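Local coordinates for protein hydrazine synthase alpha subunit (Candidatus Kuenenia stuttgartiensis, PDB 5C2V) that condenses hydroxylamine with ammonia to yield hydrazine, the second half-reaction of the hydrazine synthase complex, and carries two heme c groups, at residues Lys290-Glu302 against Leu313-Glu327. Sequence-based numbering, arbitrary orientation.
Sequences KITFGDRKIVYVE and LAAVSWDAPFNKTYE
Tyr300 lays one ring face on the methyl of Ala314: Ala314 CB stands 3.9 Å from the ring centroid, 28° off the normal, a CH-pi contact. With chi1 at 61°, CG sits between the backbone N and carbonyl carbon, which swings the ring back over its hydrogen-bonded partner. Tyr300 OH comes in plane to the edge of the Tyr326 ring, 3.3 Å from CE2, the two side chains crossing at about a right angle. At the same edge Tyr326 OH donates to Glu302 OE1 (2.8 Å) on its syn side, tilted somewhat out of the carboxylate plane, with carboxylate and ring planes 16° apart; Lys328 grips both Glu302 OE2 and Tyr326 OH. Tyr300, Glu302 and Ala314 lie on the antiparallel hairpin of strands 297-303 and 312-317, the middle strands of a four-stranded sheet that fits a blade of the six-bladed beta-propeller; Tyr326 is in the loop leading to strand 327-328. On the face bearing Val299, its CG2 meets Ala315 CB at 4.1 Å. Toward the far end, Ile298 CD1 touches the Trp318 indole edge in plane (CE3, 3.6 Å), while Ile291 CD1 meets the indole obliquely near its rim, 4.0 Å from Trp318 CE3. Arg296 pairs with Asp319 in a salt bridge, and Lys297, its chain extended beyond CG, reaches the syn lone pair of Glu327 OE2 from NZ at 2.9 Å.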
loop_
_atom_site.group_PDB
_atom_site.type_symbol
_atom_site.label_atom_id
_atom_site.label_comp_id
_atom_site.label_asym_id
_atom_site.label_seq_id
_atom_site.Cartn_x
_atom_site.Cartn_y
_atom_site.Cartn_z
ATOM N N LYS D 290 1.638 17.237 20.721
ATOM C CA LYS D 290 1.921 17.551 22.116
ATOM C C LYS D 290 1.761 16.292 22.962
ATOM O O LYS D 290 1.210 15.294 22.498
ATOM C CB LYS D 290 1.005 18.668 22.623
ATOM C CG LYS D 290 1.156 19.979 21.864
ATOM C CD LYS D 290 0.344 21.095 22.497
ATOM C CE LYS D 290 0.329 22.330 21.611
ATOM N NZ LYS D 290 1.702 22.820 21.310
ATOM N N ILE D 291 2.245 16.335 24.200
ATOM C CA ILE D 291 2.246 15.151 25.053
ATOM C C ILE D 291 1.452 15.359 26.342
ATOM O O ILE D 291 1.607 16.375 27.019
ATOM C CB ILE D 291 3.685 14.726 25.408
ATOM C CG1 ILE D 291 4.540 14.647 24.141
ATOM C CG2 ILE D 291 3.688 13.396 26.147
ATOM C CD1 ILE D 291 5.963 14.204 24.386
ATOM N N THR D 292 0.602 14.390 26.671
ATOM C CA THR D 292 -0.205 14.448 27.887
ATOM C C THR D 292 0.627 14.119 29.120
ATOM O O THR D 292 1.576 13.341 29.053
ATOM C CB THR D 292 -1.398 13.481 27.826
ATOM O OG1 THR D 292 -0.918 12.135 27.713
ATOM C CG2 THR D 292 -2.285 13.803 26.637
ATOM N N PHE D 293 0.275 14.735 30.241
ATOM C CA PHE D 293 1.003 14.537 31.488
ATOM C C PHE D 293 0.570 13.292 32.267
ATOM O O PHE D 293 1.410 12.581 32.817
ATOM C CB PHE D 293 0.868 15.790 32.352
ATOM C CG PHE D 293 1.377 17.032 31.678
ATOM C CD1 PHE D 293 2.716 17.374 31.750
ATOM C CD2 PHE D 293 0.522 17.839 30.944
ATOM C CE1 PHE D 293 3.192 18.508 31.119
ATOM C CE2 PHE D 293 0.992 18.974 30.311
ATOM C CZ PHE D 293 2.328 19.309 30.399
ATOM N N GLY D 294 -0.734 13.034 32.325
ATOM C CA GLY D 294 -1.241 11.920 33.107
ATOM C C GLY D 294 -0.911 10.524 32.604
ATOM O O GLY D 294 -0.273 9.744 33.310
ATOM N N ASP D 295 -1.340 10.204 31.387
ATOM C CA ASP D 295 -1.073 8.886 30.810
ATOM C C ASP D 295 0.111 8.896 29.847
ATOM O O ASP D 295 0.438 7.869 29.250
ATOM C CB ASP D 295 -2.321 8.339 30.108
ATOM C CG ASP D 295 -3.086 9.405 29.350
ATOM O OD1 ASP D 295 -2.457 10.379 28.884
ATOM O OD2 ASP D 295 -4.321 9.266 29.220
ATOM N N ARG D 296 0.737 10.061 29.698
ATOM C CA ARG D 296 1.895 10.230 28.818
ATOM C C ARG D 296 1.610 9.782 27.388
ATOM O O ARG D 296 2.215 8.832 26.893
ATOM C CB ARG D 296 3.102 9.471 29.371
ATOM C CG ARG D 296 3.926 10.258 30.372
ATOM C CD ARG D 296 4.928 9.362 31.078
ATOM N NE ARG D 296 6.093 10.106 31.547
ATOM C CZ ARG D 296 7.286 10.065 30.962
ATOM N NH1 ARG D 296 7.472 9.310 29.888
ATOM N NH2 ARG D 296 8.293 10.775 31.451
ATOM N N LYS D 297 0.691 10.477 26.729
ATOM C CA LYS D 297 0.341 10.158 25.353
ATOM C C LYS D 297 0.728 11.289 24.414
ATOM O O LYS D 297 0.458 12.457 24.692
ATOM C CB LYS D 297 -1.158 9.877 25.225
ATOM C CG LYS D 297 -1.640 8.647 25.974
ATOM C CD LYS D 297 -3.136 8.451 25.786
ATOM C CE LYS D 297 -3.626 7.203 26.501
ATOM N NZ LYS D 297 -5.095 7.020 26.346
ATOM N N ILE D 298 1.357 10.940 23.298
ATOM C CA ILE D 298 1.588 11.913 22.247
ATOM C C ILE D 298 0.281 12.074 21.493
ATOM O O ILE D 298 -0.216 11.124 20.886
ATOM C CB ILE D 298 2.702 11.480 21.274
ATOM C CG1 ILE D 298 4.002 11.197 22.028
ATOM C CG2 ILE D 298 2.918 12.541 20.204
ATOM C CD1 ILE D 298 5.119 10.687 21.141
ATOM N N VAL D 299 -0.264 13.283 21.536
ATOM C CA VAL D 299 -1.527 13.589 20.882
ATOM C C VAL D 299 -1.264 14.558 19.746
ATOM O O VAL D 299 -0.689 15.626 19.952
ATOM C CB VAL D 299 -2.551 14.195 21.861
ATOM C CG1 VAL D 299 -3.795 14.654 21.114
ATOM C CG2 VAL D 299 -2.910 13.192 22.944
ATOM N N TYR D 300 -1.678 14.182 18.543
ATOM C CA TYR D 300 -1.355 14.974 17.370
ATOM C C TYR D 300 -2.514 15.076 16.393
ATOM O O TYR D 300 -3.454 14.277 16.424
ATOM C CB TYR D 300 -0.127 14.392 16.665
ATOM C CG TYR D 300 -0.299 12.974 16.159
ATOM C CD1 TYR D 300 -0.217 11.890 17.026
ATOM C CD2 TYR D 300 -0.520 12.719 14.812
ATOM C CE1 TYR D 300 -0.364 10.594 16.566
ATOM C CE2 TYR D 300 -0.668 11.426 14.344
ATOM C CZ TYR D 300 -0.589 10.368 15.225
ATOM O OH TYR D 300 -0.737 9.080 14.764
ATOM N N VAL D 301 -2.428 16.076 15.525
ATOM C CA VAL D 301 -3.408 16.271 14.474
ATOM C C VAL D 301 -3.049 15.402 13.282
ATOM O O VAL D 301 -1.972 15.548 12.687
ATOM C CB VAL D 301 -3.487 17.744 14.029
ATOM C CG1 VAL D 301 -4.299 17.872 12.748
ATOM C CG2 VAL D 301 -4.077 18.602 15.136
ATOM N N GLU D 302 -3.957 14.489 12.954
ATOM C CA GLU D 302 -3.802 13.635 11.791
ATOM C C GLU D 302 -4.699 14.159 10.680
ATOM O O GLU D 302 -5.922 14.018 10.730
ATOM C CB GLU D 302 -4.149 12.187 12.140
ATOM C CG GLU D 302 -3.637 11.155 11.152
ATOM C CD GLU D 302 -4.024 9.743 11.544
ATOM O OE1 GLU D 302 -3.153 8.999 12.045
ATOM O OE2 GLU D 302 -5.202 9.377 11.353
ATOM N N LEU D 313 -7.954 13.750 15.436
ATOM C CA LEU D 313 -6.991 13.651 16.528
ATOM C C LEU D 313 -6.550 12.208 16.751
ATOM O O LEU D 313 -7.379 11.321 16.954
ATOM C CB LEU D 313 -7.582 14.218 17.823
ATOM C CG LEU D 313 -7.860 15.721 17.878
ATOM C CD1 LEU D 313 -8.400 16.112 19.245
ATOM C CD2 LEU D 313 -6.604 16.513 17.548
ATOM N N ALA D 314 -5.242 11.981 16.714
ATOM C CA ALA D 314 -4.696 10.647 16.947
ATOM C C ALA D 314 -3.720 10.664 18.117
ATOM O O ALA D 314 -3.205 11.719 18.487
ATOM C CB ALA D 314 -4.017 10.123 15.693
ATOM N N ALA D 315 -3.469 9.498 18.703
ATOM C CA ALA D 315 -2.581 9.420 19.856
ATOM C C ALA D 315 -1.767 8.129 19.904
ATOM O O ALA D 315 -2.270 7.050 19.590
ATOM C CB ALA D 315 -3.385 9.574 21.141
ATOM N N VAL D 316 -0.503 8.256 20.303
ATOM C CA VAL D 316 0.351 7.098 20.563
ATOM C C VAL D 316 1.184 7.353 21.815
ATOM O O VAL D 316 1.751 8.431 21.971
ATOM C CB VAL D 316 1.289 6.775 19.374
ATOM C CG1 VAL D 316 0.516 6.131 18.235
ATOM C CG2 VAL D 316 2.014 8.026 18.895
ATOM N N SER D 317 1.252 6.366 22.704
ATOM C CA SER D 317 1.959 6.526 23.975
ATOM C C SER D 317 3.415 6.935 23.764
ATOM O O SER D 317 4.115 6.358 22.934
ATOM C CB SER D 317 1.898 5.235 24.792
ATOM O OG SER D 317 2.844 4.290 24.324
ATOM N N TRP D 318 3.858 7.938 24.515
ATOM C CA TRP D 318 5.227 8.426 24.404
ATOM C C TRP D 318 6.234 7.380 24.865
ATOM O O TRP D 318 7.311 7.242 24.284
ATOM C CB TRP D 318 5.410 9.712 25.213
ATOM C CG TRP D 318 6.837 9.966 25.586
ATOM C CD1 TRP D 318 7.420 9.735 26.797
ATOM C CD2 TRP D 318 7.869 10.480 24.735
ATOM N NE1 TRP D 318 8.748 10.081 26.757
ATOM C CE2 TRP D 318 9.049 10.541 25.502
ATOM C CE3 TRP D 318 7.908 10.899 23.403
ATOM C CZ2 TRP D 318 10.254 11.003 24.980
ATOM C CZ3 TRP D 318 9.107 11.358 22.886
ATOM C CH2 TRP D 318 10.263 11.406 23.673
ATOM N N ASP D 319 5.875 6.644 25.912
ATOM C CA ASP D 319 6.756 5.631 26.480
ATOM C C ASP D 319 7.011 4.496 25.491
ATOM O O ASP D 319 8.147 4.051 25.324
ATOM C CB ASP D 319 6.167 5.077 27.779
ATOM C CG ASP D 319 6.045 6.134 28.859
ATOM O OD1 ASP D 319 6.840 7.097 28.843
ATOM O OD2 ASP D 319 5.155 6.001 29.725
ATOM N N ALA D 320 5.950 4.035 24.838
ATOM C CA ALA D 320 6.070 2.978 23.838
ATOM C C ALA D 320 5.306 3.338 22.568
ATOM O O ALA D 320 4.185 2.874 22.360
ATOM C CB ALA D 320 5.572 1.657 24.402
ATOM N N PRO D 321 5.917 4.168 21.707
ATOM C CA PRO D 321 5.274 4.619 20.469
ATOM C C PRO D 321 5.237 3.538 19.394
ATOM O O PRO D 321 6.073 3.526 18.490
ATOM C CB PRO D 321 6.151 5.793 20.031
ATOM C CG PRO D 321 7.488 5.485 20.592
ATOM C CD PRO D 321 7.243 4.781 21.897
ATOM N N PHE D 322 4.267 2.637 19.501
ATOM C CA PHE D 322 4.090 1.584 18.512
ATOM C C PHE D 322 2.619 1.452 18.128
ATOM O O PHE D 322 1.766 2.170 18.651
ATOM C CB PHE D 322 4.630 0.255 19.044
ATOM C CG PHE D 322 6.063 0.323 19.487
ATOM C CD1 PHE D 322 7.093 0.183 18.572
ATOM C CD2 PHE D 322 6.380 0.540 20.818
ATOM C CE1 PHE D 322 8.414 0.250 18.977
ATOM C CE2 PHE D 322 7.698 0.609 21.229
ATOM C CZ PHE D 322 8.716 0.463 20.307
ATOM N N ASN D 323 2.327 0.535 17.211
ATOM C CA ASN D 323 0.968 0.352 16.715
ATOM C C ASN D 323 0.007 -0.147 17.788
ATOM O O ASN D 323 -1.189 0.141 17.742
ATOM C CB ASN D 323 0.963 -0.617 15.532
ATOM C CG ASN D 323 1.737 -0.087 14.342
ATOM O OD1 ASN D 323 1.809 1.122 14.121
ATOM N ND2 ASN D 323 2.321 -0.993 13.564
ATOM N N LYS D 324 0.533 -0.893 18.753
ATOM C CA LYS D 324 -0.295 -1.473 19.805
ATOM C C LYS D 324 -0.882 -0.403 20.723
ATOM O O LYS D 324 -1.919 -0.618 21.350
ATOM C CB LYS D 324 0.511 -2.492 20.619
ATOM C CG LYS D 324 1.750 -1.923 21.294
ATOM C CD LYS D 324 2.557 -3.016 21.981
ATOM C CE LYS D 324 3.129 -4.004 20.975
ATOM N NZ LYS D 324 3.940 -5.065 21.635
ATOM N N THR D 325 -0.214 0.744 20.806
ATOM C CA THR D 325 -0.699 1.851 21.625
ATOM C C THR D 325 -1.465 2.904 20.822
ATOM O O THR D 325 -1.958 3.880 21.388
ATOM C CB THR D 325 0.459 2.547 22.367
ATOM O OG1 THR D 325 1.283 3.250 21.427
ATOM C CG2 THR D 325 1.301 1.528 23.121
ATOM N N TYR D 326 -1.563 2.711 19.509
ATOM C CA TYR D 326 -2.240 3.676 18.644
ATOM C C TYR D 326 -3.745 3.699 18.899
ATOM O O TYR D 326 -4.345 2.668 19.201
ATOM C CB TYR D 326 -1.964 3.366 17.167
ATOM C CG TYR D 326 -2.620 4.326 16.194
ATOM C CD1 TYR D 326 -3.887 4.072 15.680
ATOM C CD2 TYR D 326 -1.970 5.484 15.784
ATOM C CE1 TYR D 326 -4.488 4.946 14.791
ATOM C CE2 TYR D 326 -2.565 6.363 14.894
ATOM C CZ TYR D 326 -3.823 6.088 14.401
ATOM O OH TYR D 326 -4.418 6.958 13.517
ATOM N N GLU D 327 -4.348 4.879 18.776
ATOM C CA GLU D 327 -5.791 5.018 18.941
ATOM C C GLU D 327 -6.350 6.232 18.199
ATOM O O GLU D 327 -5.624 7.180 17.898
ATOM C CB GLU D 327 -6.151 5.110 20.425
ATOM C CG GLU D 327 -5.466 6.248 21.162
ATOM C CD GLU D 327 -5.912 6.352 22.608
ATOM O OE1 GLU D 327 -7.054 5.945 22.909
ATOM O OE2 GLU D 327 -5.119 6.836 23.443
#